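Local coordinates for peroxisomal fatty acid beta-oxidation multifunctional protein MFP2 (Arabidopsis thaliana, PDB 2WTB), which hydrates long-chain enoyl-CoAs and oxidises 3-hydroxyacyl-CoAs of varied length in peroxisomal fatty acid beta-oxidation during seed germination, at residues 529-534 / 662-667; 447-452 / 459-464; 396-401 / 424-429. All blocks are in the same frame, centred on the assembly; numbering follows the deposited sequence.

Contact 1. Residues 529-534 / 662-667; sequences FGMPMG and MGFPPY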
ATOM      1  N   PHE A 529      18.801   2.674   4.073  1.00 91.21           N
ATOM      2  CA  PHE A 529      18.079   3.881   3.689  1.00 89.76           C
ATOM      3  C   PHE A 529      16.574   3.645   3.704  1.00 78.88           C
ATOM      4  O   PHE A 529      15.798   4.565   3.948  1.00 64.48           O
ATOM      5  CB  PHE A 529      18.527   4.352   2.303  1.00 84.65           C
ATOM      6  CG  PHE A 529      17.714   5.488   1.754  1.00 82.84           C
ATOM      7  CD1 PHE A 529      17.693   6.717   2.390  1.00 81.69           C
ATOM      8  CD2 PHE A 529      16.977   5.330   0.590  1.00 89.14           C
ATOM      9  CE1 PHE A 529      16.945   7.766   1.880  1.00 81.78           C
ATOM     10  CE2 PHE A 529      16.230   6.374   0.075  1.00 60.19           C
ATOM     11  CZ  PHE A 529      16.214   7.592   0.721  1.00 76.70           C
ATOM     12  N   GLY A 530      16.170   2.405   3.448  1.00 73.88           N
ATOM     13  CA  GLY A 530      14.762   2.054   3.446  1.00 79.67           C
ATOM     14  C   GLY A 530      14.406   1.036   2.378  1.00 71.26           C
ATOM     15  O   GLY A 530      13.382   0.360   2.471  1.00 73.13           O
ATOM     16  N   MET A 531      15.250   0.935   1.358  1.00 67.15           N
ATOM     17  CA  MET A 531      15.068  -0.059   0.309  1.00 62.88           C
ATOM     18  C   MET A 531      15.124  -1.457   0.908  1.00 64.94           C
ATOM     19  O   MET A 531      15.816  -1.684   1.901  1.00 70.32           O
ATOM     20  CB  MET A 531      16.145   0.093  -0.767  1.00 66.90           C
ATOM     21  CG  MET A 531      16.020   1.362  -1.591  1.00 72.75           C
ATOM     22  SD  MET A 531      14.639   1.278  -2.740  1.00 77.54           S
ATOM     23  CE  MET A 531      14.439   2.999  -3.177  1.00171.71           C
ATOM     24  N   PRO A 532      14.389  -2.402   0.308  1.00 70.36           N
ATOM     25  CA  PRO A 532      14.368  -3.786   0.789  1.00 84.86           C
ATOM     26  C   PRO A 532      15.619  -4.529   0.343  1.00 91.44           C
ATOM     27  O   PRO A 532      15.823  -5.686   0.709  1.00 94.41           O
ATOM     28  CB  PRO A 532      13.137  -4.384   0.089  1.00 81.18           C
ATOM     29  CG  PRO A 532      12.409  -3.216  -0.538  1.00 75.64           C
ATOM     30  CD  PRO A 532      13.461  -2.199  -0.813  1.00 68.20           C
ATOM     31  N   MET A 533      16.455  -3.854  -0.437  1.00 90.32           N
ATOM     32  CA  MET A 533      17.569  -4.509  -1.097  1.00 86.21           C
ATOM     33  C   MET A 533      18.583  -3.471  -1.561  1.00 95.48           C
ATOM     34  O   MET A 533      18.283  -2.280  -1.616  1.00104.24           O
ATOM     35  CB  MET A 533      17.038  -5.288  -2.301  1.00 84.09           C
ATOM     36  CG  MET A 533      17.700  -6.621  -2.533  1.00 84.08           C
ATOM     37  SD  MET A 533      16.689  -7.694  -3.568  1.00 97.50           S
ATOM     38  CE  MET A 533      17.563  -9.246  -3.377  1.00285.71           C
ATOM     39  N   GLY A 534      19.787  -3.924  -1.889  1.00 91.82           N
ATOM     40  CA  GLY A 534      20.798  -3.041  -2.436  1.00 81.78           C
ATOM     41  C   GLY A 534      20.768  -3.098  -3.948  1.00 80.42           C
ATOM     42  O   GLY A 534      20.255  -4.057  -4.518  1.00 75.88           O
ATOM     43  N   MET A 662       9.317  -0.364  -6.637  1.00 85.84           N
ATOM     44  CA  MET A 662      10.728  -0.513  -6.296  1.00 87.30           C
ATOM     45  C   MET A 662      10.979  -0.392  -4.796  1.00 83.72           C
ATOM     46  O   MET A 662      12.082  -0.053  -4.367  1.00 79.92           O
ATOM     47  CB  MET A 662      11.570   0.507  -7.064  1.00 85.35           C
ATOM     48  CG  MET A 662      11.671   0.224  -8.553  1.00 80.03           C
ATOM     49  SD  MET A 662      12.771  -1.156  -8.920  1.00123.74           S
ATOM     50  CE  MET A 662      12.683  -1.189 -10.709  1.00115.16           C
ATOM     51  N   GLY A 663       9.945  -0.665  -4.006  1.00 78.96           N
ATOM     52  CA  GLY A 663      10.061  -0.694  -2.560  1.00 77.59           C
ATOM     53  C   GLY A 663      10.695   0.532  -1.928  1.00 85.06           C
ATOM     54  O   GLY A 663      11.359   0.427  -0.897  1.00 91.71           O
ATOM     55  N   PHE A 664      10.497   1.696  -2.538  1.00 76.64           N
ATOM     56  CA  PHE A 664      10.993   2.939  -1.961  1.00 62.56           C
ATOM     57  C   PHE A 664      10.288   3.203  -0.631  1.00 73.69           C
ATOM     58  O   PHE A 664       9.074   3.032  -0.527  1.00 80.50           O
ATOM     59  CB  PHE A 664      10.779   4.108  -2.922  1.00 57.43           C
ATOM     60  CG  PHE A 664      11.419   5.389  -2.472  1.00 68.18           C
ATOM     61  CD1 PHE A 664      12.692   5.731  -2.902  1.00 73.75           C
ATOM     62  CD2 PHE A 664      10.752   6.251  -1.620  1.00 69.61           C
ATOM     63  CE1 PHE A 664      13.288   6.907  -2.490  1.00 62.13           C
ATOM     64  CE2 PHE A 664      11.342   7.429  -1.203  1.00 73.27           C
ATOM     65  CZ  PHE A 664      12.612   7.757  -1.638  1.00 67.83           C
ATOM     66  N   PRO A 665      11.057   3.618   0.387  1.00 79.31           N
ATOM     67  CA  PRO A 665      10.593   3.823   1.767  1.00 81.06           C
ATOM     68  C   PRO A 665       9.323   4.663   1.854  1.00 78.62           C
ATOM     69  O   PRO A 665       9.362   5.857   1.560  1.00 82.93           O
ATOM     70  CB  PRO A 665      11.753   4.582   2.415  1.00 82.23           C
ATOM     71  CG  PRO A 665      12.944   4.180   1.637  1.00 82.44           C
ATOM     72  CD  PRO A 665      12.480   3.967   0.228  1.00 78.07           C
ATOM     73  N   PRO A 666       8.208   4.044   2.268  1.00 74.13           N
ATOM     74  CA  PRO A 666       6.914   4.723   2.395  1.00 77.92           C
ATOM     75  C   PRO A 666       6.984   5.920   3.339  1.00 74.82           C
ATOM     76  O   PRO A 666       6.403   6.964   3.048  1.00 71.64           O
ATOM     77  CB  PRO A 666       6.008   3.640   2.991  1.00 84.80           C
ATOM     78  CG  PRO A 666       6.648   2.353   2.603  1.00 81.84           C
ATOM     79  CD  PRO A 666       8.121   2.617   2.622  1.00 76.48           C
ATOM     80  N   TYR A 667       7.692   5.766   4.453  1.00 77.35           N
ATOM     81  CA  TYR A 667       7.815   6.836   5.440  1.00 82.99           C
ATOM     82  C   TYR A 667       8.568   8.048   4.894  1.00 81.52           C
ATOM     83  O   TYR A 667       8.607   9.099   5.530  1.00 88.54           O
ATOM     84  CB  TYR A 667       8.480   6.320   6.722  1.00 81.49           C
ATOM     85  CG  TYR A 667       9.641   5.386   6.478  1.00 82.87           C
ATOM     86  CD1 TYR A 667       9.453   4.010   6.446  1.00 80.77           C
ATOM     87  CD2 TYR A 667      10.924   5.877   6.274  1.00 88.23           C
ATOM     88  CE1 TYR A 667      10.510   3.150   6.220  1.00 84.86           C
ATOM     89  CE2 TYR A 667      11.987   5.024   6.047  1.00 87.21           C
ATOM     90  CZ  TYR A 667      11.776   3.663   6.020  1.00 84.15           C
ATOM     91  OH  TYR A 667      12.831   2.811   5.794  1.00 71.76           O
TER
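Phe529 turns the edge of its ring toward the face of Phe664, forming an offset edge-to-face pair with centroids 5.9 Å apart and planes at 75°. The closest carbons are Phe529 CE2 and Phe664 CE1, separated by 3.9 Å. Chi1 of Phe529 is 173°, which sets CG anti to the backbone N and brings the ring edge to Phe664; Phe632 and Trp674 meet the same ring from other parts of the chain.

Further apolar packing comes from Met531. Its chain folds at chi2 (-73°), carrying the terminal methyl CE to 3.3 Å from Phe664 CD1, where it approaches the ring obliquely. That methyl also lies 4.0 Å from Pro665 CD, while Met531 SD rests 3.3 Å from the carbonyl oxygen Met662 O.

Backbone closeness is supplied by glycines and prolines. Pro665 CG sits 3.3 Å from Gly530 CA, and the phenol oxygen Tyr667 OH comes within 3.1 Å of that same carbon; a beta carbon at Gly530 would collide with both, and the backbone angles there already demand glycine. Across the other end, Pro532 CD lies 3.4 Å from Gly663 O, and a beta carbon on Gly663 would run into the proline ring. No hydrogen bond joins the two segments; Phe529 O is bonded by Arg668 instead.

Gly530 and Gly663, both with positive phi, are the first residues to leave the helical conformation after helices 519-529 and 651-662, and the loops they begin interlock through prolines and aromatic rings in the helical C-terminal part of the protein.

Contact 2. Residues 447-452 / 459-464; sequences GAHFFS and LLEIVR
Gly447 O is held by two groups of the facing strand: Val463 N donates to it over 2.6 Å, and the CA-H of Ile462 approaches it with CA at 3.2 Å. The return bond runs from Gly447 N to Val463 O. Two residues along, His449 N reaches Glu461 O at 2.8 Å, and Glu461 N bonds back to His449 O. These paired bonds define the antiparallel hairpin of strands 445-450 and 459-464 in the NAD-binding domain, where Gly447 gives the CB of Val463 the room it needs.

The side chains of His449 and Glu461 rise next to each other from one face of the sheet, with ring and carboxylate planes 47° apart and ND1 of His449 3.0 Å from OE1 of Glu461. This placement is consistent with the histidine-glutamate pair known in 3-hydroxyacyl-CoA dehydrogenases. Glu461 OE2 takes bonds from the backbone N of Ala497 and Val498, at the start of helix 498-514, which help hold the carboxylate in place.

On the opposite face Leu460 CD1 sits centrally over the Phe450 ring, 3.8 Å from its centroid, in a CH-pi contact. Near Glu461, Phe451 runs alongside Leu459, its CE1 3.5 Å from Leu459 CD2, and its CZ comes within 3.9 Å of Glu461 OE1. With an alanine in place of Phe451, Leu459 is likely to lose its aromatic neighbour and a gap to open beside the Glu461 carboxylate. CG of Phe451 lies beside its own backbone N (chi1 -56°), which directs the ring along Leu459 toward Val498 and Asn499 of helix 498-514.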
ATOM      1  N   GLY A 447      -1.780  -0.590 -22.736  1.00 60.32           N
ATOM      2  CA  GLY A 447      -0.721  -1.304 -22.047  1.00 55.64           C
ATOM      3  C   GLY A 447      -1.097  -1.715 -20.636  1.00 64.99           C
ATOM      4  O   GLY A 447      -1.328  -0.871 -19.771  1.00 68.82           O
ATOM      5  N   ALA A 448      -1.164  -3.022 -20.405  1.00 57.29           N
ATOM      6  CA  ALA A 448      -1.402  -3.554 -19.069  1.00 49.99           C
ATOM      7  C   ALA A 448      -0.101  -4.139 -18.527  1.00 62.91           C
ATOM      8  O   ALA A 448       0.173  -5.329 -18.677  1.00 59.74           O
ATOM      9  CB  ALA A 448      -2.498  -4.608 -19.102  1.00 45.63           C
ATOM     10  N   HIS A 449       0.704  -3.286 -17.903  1.00 61.49           N
ATOM     11  CA  HIS A 449       2.048  -3.669 -17.495  1.00 61.67           C
ATOM     12  C   HIS A 449       2.090  -4.182 -16.063  1.00 65.67           C
ATOM     13  O   HIS A 449       1.800  -3.447 -15.121  1.00 73.58           O
ATOM     14  CB  HIS A 449       3.009  -2.491 -17.663  1.00 56.58           C
ATOM     15  CG  HIS A 449       4.450  -2.866 -17.527  1.00 70.21           C
ATOM     16  ND1 HIS A 449       5.235  -2.435 -16.479  1.00 80.64           N
ATOM     17  CD2 HIS A 449       5.246  -3.639 -18.301  1.00 73.17           C
ATOM     18  CE1 HIS A 449       6.455  -2.921 -16.619  1.00 80.13           C
ATOM     19  NE2 HIS A 449       6.489  -3.656 -17.716  1.00 74.70           N
ATOM     20  N   PHE A 450       2.450  -5.453 -15.910  1.00 60.05           N
ATOM     21  CA  PHE A 450       2.551  -6.074 -14.595  1.00 57.70           C
ATOM     22  C   PHE A 450       4.007  -6.275 -14.200  1.00 58.05           C
ATOM     23  O   PHE A 450       4.902  -6.270 -15.046  1.00 55.25           O
ATOM     24  CB  PHE A 450       1.837  -7.427 -14.576  1.00 58.15           C
ATOM     25  CG  PHE A 450       0.344  -7.335 -14.695  1.00 60.70           C
ATOM     26  CD1 PHE A 450      -0.258  -7.154 -15.931  1.00 61.57           C
ATOM     27  CD2 PHE A 450      -0.460  -7.452 -13.573  1.00 53.87           C
ATOM     28  CE1 PHE A 450      -1.633  -7.080 -16.044  1.00 55.39           C
ATOM     29  CE2 PHE A 450      -1.837  -7.379 -13.680  1.00 59.95           C
ATOM     30  CZ  PHE A 450      -2.424  -7.192 -14.917  1.00 54.82           C
ATOM     31  N   PHE A 451       4.238  -6.461 -12.908  1.00 67.74           N
ATOM     32  CA  PHE A 451       5.576  -6.738 -12.410  1.00 67.95           C
ATOM     33  C   PHE A 451       5.608  -8.116 -11.766  1.00 72.24           C
ATOM     34  O   PHE A 451       4.779  -8.432 -10.914  1.00 85.14           O
ATOM     35  CB  PHE A 451       6.008  -5.661 -11.415  1.00 69.57           C
ATOM     36  CG  PHE A 451       5.957  -4.269 -11.976  1.00 70.56           C
ATOM     37  CD1 PHE A 451       4.756  -3.581 -12.049  1.00 61.36           C
ATOM     38  CD2 PHE A 451       7.108  -3.651 -12.439  1.00 72.35           C
ATOM     39  CE1 PHE A 451       4.704  -2.302 -12.568  1.00 65.05           C
ATOM     40  CE2 PHE A 451       7.064  -2.368 -12.959  1.00 69.06           C
ATOM     41  CZ  PHE A 451       5.860  -1.695 -13.024  1.00 72.05           C
ATOM     42  N   SER A 452       6.560  -8.941 -12.189  1.00 70.65           N
ATOM     43  CA  SER A 452       6.690 -10.292 -11.657  1.00 72.95           C
ATOM     44  C   SER A 452       7.120 -10.255 -10.194  1.00 72.29           C
ATOM     45  O   SER A 452       7.984  -9.460  -9.821  1.00 67.30           O
ATOM     46  CB  SER A 452       7.697 -11.095 -12.483  1.00 80.07           C
ATOM     47  OG  SER A 452       7.797 -12.427 -12.011  1.00 96.99           O
ATOM     48  N   LEU A 459       1.401  -3.375  -7.870  1.00 69.61           N
ATOM     49  CA  LEU A 459       1.324  -2.302  -8.852  1.00 61.72           C
ATOM     50  C   LEU A 459       0.881  -2.790 -10.224  1.00 74.89           C
ATOM     51  O   LEU A 459       1.152  -3.926 -10.615  1.00 81.94           O
ATOM     52  CB  LEU A 459       2.668  -1.585  -8.977  1.00 53.87           C
ATOM     53  CG  LEU A 459       2.649  -0.283  -9.778  1.00 60.65           C
ATOM     54  CD1 LEU A 459       1.962   0.815  -8.977  1.00 61.39           C
ATOM     55  CD2 LEU A 459       4.058   0.133 -10.162  1.00 59.37           C
ATOM     56  N   LEU A 460       0.195  -1.910 -10.945  1.00 65.58           N
ATOM     57  CA  LEU A 460      -0.181  -2.157 -12.326  1.00 56.56           C
ATOM     58  C   LEU A 460      -0.037  -0.871 -13.123  1.00 54.32           C
ATOM     59  O   LEU A 460      -0.663   0.138 -12.804  1.00 61.22           O
ATOM     60  CB  LEU A 460      -1.621  -2.661 -12.418  1.00 59.84           C
ATOM     61  CG  LEU A 460      -2.226  -2.645 -13.823  1.00 50.00           C
ATOM     62  CD1 LEU A 460      -1.377  -3.469 -14.787  1.00 46.24           C
ATOM     63  CD2 LEU A 460      -3.664  -3.140 -13.800  1.00 49.12           C
ATOM     64  N   GLU A 461       0.798  -0.907 -14.154  1.00 53.16           N
ATOM     65  CA  GLU A 461       0.961   0.242 -15.032  1.00 58.30           C
ATOM     66  C   GLU A 461       0.007   0.159 -16.215  1.00 51.49           C
ATOM     67  O   GLU A 461       0.156  -0.701 -17.080  1.00 60.33           O
ATOM     68  CB  GLU A 461       2.400   0.342 -15.539  1.00 50.31           C
ATOM     69  CG  GLU A 461       3.313   1.201 -14.686  1.00 54.41           C
ATOM     70  CD  GLU A 461       4.677   1.409 -15.328  1.00 67.20           C
ATOM     71  OE1 GLU A 461       5.105   0.539 -16.119  1.00 67.45           O
ATOM     72  OE2 GLU A 461       5.320   2.442 -15.044  1.00 61.77           O
ATOM     73  N   ILE A 462      -0.980   1.047 -16.239  1.00 48.80           N
ATOM     74  CA  ILE A 462      -1.858   1.177 -17.395  1.00 47.01           C
ATOM     75  C   ILE A 462      -1.229   2.164 -18.365  1.00 48.58           C
ATOM     76  O   ILE A 462      -1.232   3.371 -18.123  1.00 59.81           O
ATOM     77  CB  ILE A 462      -3.262   1.669 -16.995  1.00 46.17           C
ATOM     78  CG1 ILE A 462      -3.966   0.625 -16.132  1.00 44.16           C
ATOM     79  CG2 ILE A 462      -4.094   1.970 -18.226  1.00 41.98           C
ATOM     80  CD1 ILE A 462      -5.330   1.055 -15.664  1.00 45.17           C
ATOM     81  N   VAL A 463      -0.673   1.644 -19.452  1.00 46.45           N
ATOM     82  CA  VAL A 463       0.019   2.474 -20.430  1.00 52.46           C
ATOM     83  C   VAL A 463      -0.918   2.921 -21.548  1.00 51.16           C
ATOM     84  O   VAL A 463      -1.343   2.114 -22.376  1.00 51.61           O
ATOM     85  CB  VAL A 463       1.223   1.736 -21.045  1.00 58.03           C
ATOM     86  CG1 VAL A 463       1.964   2.645 -22.008  1.00 58.91           C
ATOM     87  CG2 VAL A 463       2.158   1.242 -19.950  1.00 67.58           C
ATOM     88  N   ARG A 464      -1.232   4.212 -21.566  1.00 44.35           N
ATOM     89  CA  ARG A 464      -2.108   4.776 -22.585  1.00 47.50           C
ATOM     90  C   ARG A 464      -1.277   5.311 -23.743  1.00 40.12           C
ATOM     91  O   ARG A 464      -0.114   5.663 -23.568  1.00 46.07           O
ATOM     92  CB  ARG A 464      -2.938   5.920 -21.995  1.00 40.15           C
ATOM     93  CG  ARG A 464      -2.229   7.262 -22.072  1.00 49.31           C
ATOM     94  CD  ARG A 464      -2.413   8.093 -20.815  1.00 53.77           C
ATOM     95  NE  ARG A 464      -3.622   8.904 -20.852  1.00 61.98           N
ATOM     96  CZ  ARG A 464      -3.743  10.075 -20.237  1.00 59.30           C
ATOM     97  NH1 ARG A 464      -2.723  10.570 -19.553  1.00 37.99           N
ATOM     98  NH2 ARG A 464      -4.879  10.757 -20.316  1.00 68.62           N
TER

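Contact 3. Residues 396-401 / 424-429; sequences IEAVIE and ASNTST
A beta-alpha-beta unit of the Rossmann-type NAD-binding domain, strand 394-397, helix 403-416 and strand 422-425, closes here as its two parallel strands pair and run on into loops. Glu397 N donates to Ala424 O at 3.1 Å, and Asn426 N to Glu397 O at 2.9 Å, while Ile396 CG1 packs near the methyl of Ala424. Glu397 bends at chi2 (-87°), bringing OE1 to Ser425 OG, which gives it a 2.8 Å bond on the syn side but out of the carboxylate plane. The same OG accepts from Thr427 N in an ST turn, and the other carboxylate oxygen, OE2, takes Val399 N and a salt bridge from Lys406.

Beyond the strands, Glu401 folds back with chi2 at -64°, and its OE1 gathers four donors. Thr427 OG1, at 3.2 Å, uses the syn lone pair; Thr429 OG1, at 2.8 Å, comes from the anti side, somewhat out of plane; Ser428 N and Thr429 N approach from above the carboxylate plane. Four donors on one oxygen probably restrain the carboxylate and favour its ionised form; the bonds tie the loop after strand 394-397 to the one after strand 422-425.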
ATOM      1  N   ILE A 396      -4.972  -9.944 -23.056  1.00 57.37           N
ATOM      2  CA  ILE A 396      -3.667  -9.491 -22.598  1.00 53.05           C
ATOM      3  C   ILE A 396      -2.579 -10.378 -23.189  1.00 59.07           C
ATOM      4  O   ILE A 396      -2.513 -11.572 -22.901  1.00 63.97           O
ATOM      5  CB  ILE A 396      -3.556  -9.520 -21.063  1.00 58.54           C
ATOM      6  CG1 ILE A 396      -4.663  -8.677 -20.428  1.00 48.84           C
ATOM      7  CG2 ILE A 396      -2.184  -9.031 -20.618  1.00 60.63           C
ATOM      8  CD1 ILE A 396      -4.607  -8.636 -18.910  1.00 38.66           C
ATOM      9  N   GLU A 397      -1.732  -9.790 -24.025  1.00 67.72           N
ATOM     10  CA  GLU A 397      -0.648 -10.533 -24.652  1.00 74.89           C
ATOM     11  C   GLU A 397       0.628 -10.455 -23.817  1.00 76.65           C
ATOM     12  O   GLU A 397       1.098  -9.366 -23.489  1.00 74.32           O
ATOM     13  CB  GLU A 397      -0.402 -10.016 -26.072  1.00 74.40           C
ATOM     14  CG  GLU A 397       0.932 -10.425 -26.666  1.00 73.10           C
ATOM     15  CD  GLU A 397       2.042  -9.460 -26.308  1.00 78.26           C
ATOM     16  OE1 GLU A 397       1.817  -8.236 -26.418  1.00 77.06           O
ATOM     17  OE2 GLU A 397       3.137  -9.924 -25.922  1.00 78.90           O
ATOM     18  N   ALA A 398       1.178 -11.615 -23.470  1.00 83.32           N
ATOM     19  CA  ALA A 398       2.397 -11.684 -22.669  1.00 82.37           C
ATOM     20  C   ALA A 398       3.433 -12.595 -23.320  1.00 85.91           C
ATOM     21  O   ALA A 398       3.951 -13.520 -22.690  1.00 87.44           O
ATOM     22  CB  ALA A 398       2.082 -12.157 -21.258  1.00 73.64           C
ATOM     23  N   VAL A 399       3.728 -12.325 -24.586  1.00 81.05           N
ATOM     24  CA  VAL A 399       4.691 -13.113 -25.346  1.00 79.33           C
ATOM     25  C   VAL A 399       6.070 -12.457 -25.296  1.00 70.88           C
ATOM     26  O   VAL A 399       6.190 -11.291 -24.918  1.00 69.19           O
ATOM     27  CB  VAL A 399       4.220 -13.281 -26.809  1.00 72.49           C
ATOM     28  CG1 VAL A 399       5.280 -13.966 -27.649  1.00 92.23           C
ATOM     29  CG2 VAL A 399       2.928 -14.072 -26.851  1.00 62.85           C
ATOM     30  N   ILE A 400       7.107 -13.211 -25.656  1.00 63.93           N
ATOM     31  CA  ILE A 400       8.468 -12.680 -25.712  1.00 69.00           C
ATOM     32  C   ILE A 400       8.508 -11.297 -26.360  1.00 75.31           C
ATOM     33  O   ILE A 400       7.651 -10.958 -27.177  1.00 71.03           O
ATOM     34  CB  ILE A 400       9.410 -13.614 -26.497  1.00 77.38           C
ATOM     35  CG1 ILE A 400       8.921 -13.775 -27.938  1.00 75.30           C
ATOM     36  CG2 ILE A 400       9.534 -14.965 -25.802  1.00 62.62           C
ATOM     37  CD1 ILE A 400       9.846 -14.600 -28.806  1.00 84.63           C
ATOM     38  N   GLU A 401       9.510 -10.506 -25.990  1.00 82.93           N
ATOM     39  CA  GLU A 401       9.648  -9.148 -26.506  1.00 80.36           C
ATOM     40  C   GLU A 401      10.135  -9.140 -27.953  1.00 78.49           C
ATOM     41  O   GLU A 401      11.232  -8.666 -28.250  1.00 74.66           O
ATOM     42  CB  GLU A 401      10.591  -8.329 -25.620  1.00 74.07           C
ATOM     43  CG  GLU A 401      10.101  -8.165 -24.187  1.00 79.70           C
ATOM     44  CD  GLU A 401       8.809  -7.372 -24.095  1.00 80.70           C
ATOM     45  OE1 GLU A 401       8.774  -6.231 -24.602  1.00 79.17           O
ATOM     46  OE2 GLU A 401       7.832  -7.886 -23.510  1.00 77.11           O
ATOM     47  N   ALA A 424      -5.115  -5.368 -25.002  1.00 48.76           N
ATOM     48  CA  ALA A 424      -4.075  -4.962 -24.068  1.00 58.28           C
ATOM     49  C   ALA A 424      -2.809  -5.800 -24.218  1.00 70.11           C
ATOM     50  O   ALA A 424      -2.868  -6.975 -24.582  1.00 69.93           O
ATOM     51  CB  ALA A 424      -4.596  -5.035 -22.639  1.00 54.16           C
ATOM     52  N   SER A 425      -1.667  -5.183 -23.933  1.00 71.91           N
ATOM     53  CA  SER A 425      -0.384  -5.871 -24.004  1.00 68.84           C
ATOM     54  C   SER A 425       0.434  -5.688 -22.732  1.00 66.27           C
ATOM     55  O   SER A 425       0.446  -4.613 -22.134  1.00 62.59           O
ATOM     56  CB  SER A 425       0.426  -5.388 -25.206  1.00 63.56           C
ATOM     57  OG  SER A 425       1.772  -5.812 -25.105  1.00 62.64           O
ATOM     58  N   ASN A 426       1.119  -6.754 -22.333  1.00 67.58           N
ATOM     59  CA  ASN A 426       1.979  -6.738 -21.159  1.00 58.37           C
ATOM     60  C   ASN A 426       3.421  -6.398 -21.544  1.00 58.14           C
ATOM     61  O   ASN A 426       4.350  -6.573 -20.754  1.00 51.85           O
ATOM     62  CB  ASN A 426       1.909  -8.094 -20.450  1.00 64.18           C
ATOM     63  CG  ASN A 426       2.889  -8.212 -19.298  1.00 71.61           C
ATOM     64  OD1 ASN A 426       2.865  -7.415 -18.359  1.00 79.91           O
ATOM     65  ND2 ASN A 426       3.757  -9.215 -19.363  1.00 64.57           N
ATOM     66  N   THR A 427       3.596  -5.902 -22.765  1.00 67.87           N
ATOM     67  CA  THR A 427       4.918  -5.546 -23.270  1.00 65.91           C
ATOM     68  C   THR A 427       5.655  -4.628 -22.302  1.00 62.08           C
ATOM     69  O   THR A 427       5.036  -3.875 -21.550  1.00 67.80           O
ATOM     70  CB  THR A 427       4.833  -4.861 -24.646  1.00 55.72           C
ATOM     71  OG1 THR A 427       6.152  -4.532 -25.103  1.00 54.22           O
ATOM     72  CG2 THR A 427       3.996  -3.594 -24.556  1.00 39.76           C
ATOM     73  N   SER A 428       6.981  -4.689 -22.333  1.00 57.97           N
ATOM     74  CA  SER A 428       7.796  -3.926 -21.397  1.00 68.87           C
ATOM     75  C   SER A 428       8.848  -3.081 -22.107  1.00 74.93           C
ATOM     76  O   SER A 428       9.287  -2.053 -21.586  1.00 72.66           O
ATOM     77  CB  SER A 428       8.470  -4.870 -20.400  1.00 71.43           C
ATOM     78  OG  SER A 428       9.131  -4.145 -19.378  1.00 77.93           O
ATOM     79  N   THR A 429       9.247  -3.513 -23.298  1.00 79.57           N
ATOM     80  CA  THR A 429      10.340  -2.864 -24.014  1.00 82.07           C
ATOM     81  C   THR A 429       9.953  -2.444 -25.427  1.00 77.31           C
ATOM     82  O   THR A 429      10.779  -1.914 -26.169  1.00 79.06           O
ATOM     83  CB  THR A 429      11.565  -3.791 -24.107  1.00 77.74           C
ATOM     84  OG1 THR A 429      11.233  -4.944 -24.890  1.00 76.35           O
ATOM     85  CG2 THR A 429      12.002  -4.235 -22.720  1.00 77.01           C
TER

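Overall arrangement
From the N terminus contact 3 comes first, closing the helical crossover between residues 396 and 429. Contact 2 follows after a short helix and closes a hairpin turn, whereas contact 1 closes a much longer excursion, about half of it helix and without strand. The three lie in series, none within or across another. Contacts 3 and 2 meet in one sheet: Ala448 N lies 2.8 Å from Ser425 O, and His449 NE2 is 3.2 Å from Ser428 OG, both probable hydrogen bonds. Contact 1 stands apart, about 6 Å from contact 2 at the nearest atoms, but helix 498-514 spans them, since Asn499 touches His449, Phe451 and Met662, relating the NAD-binding sheet to the helical C-terminal part.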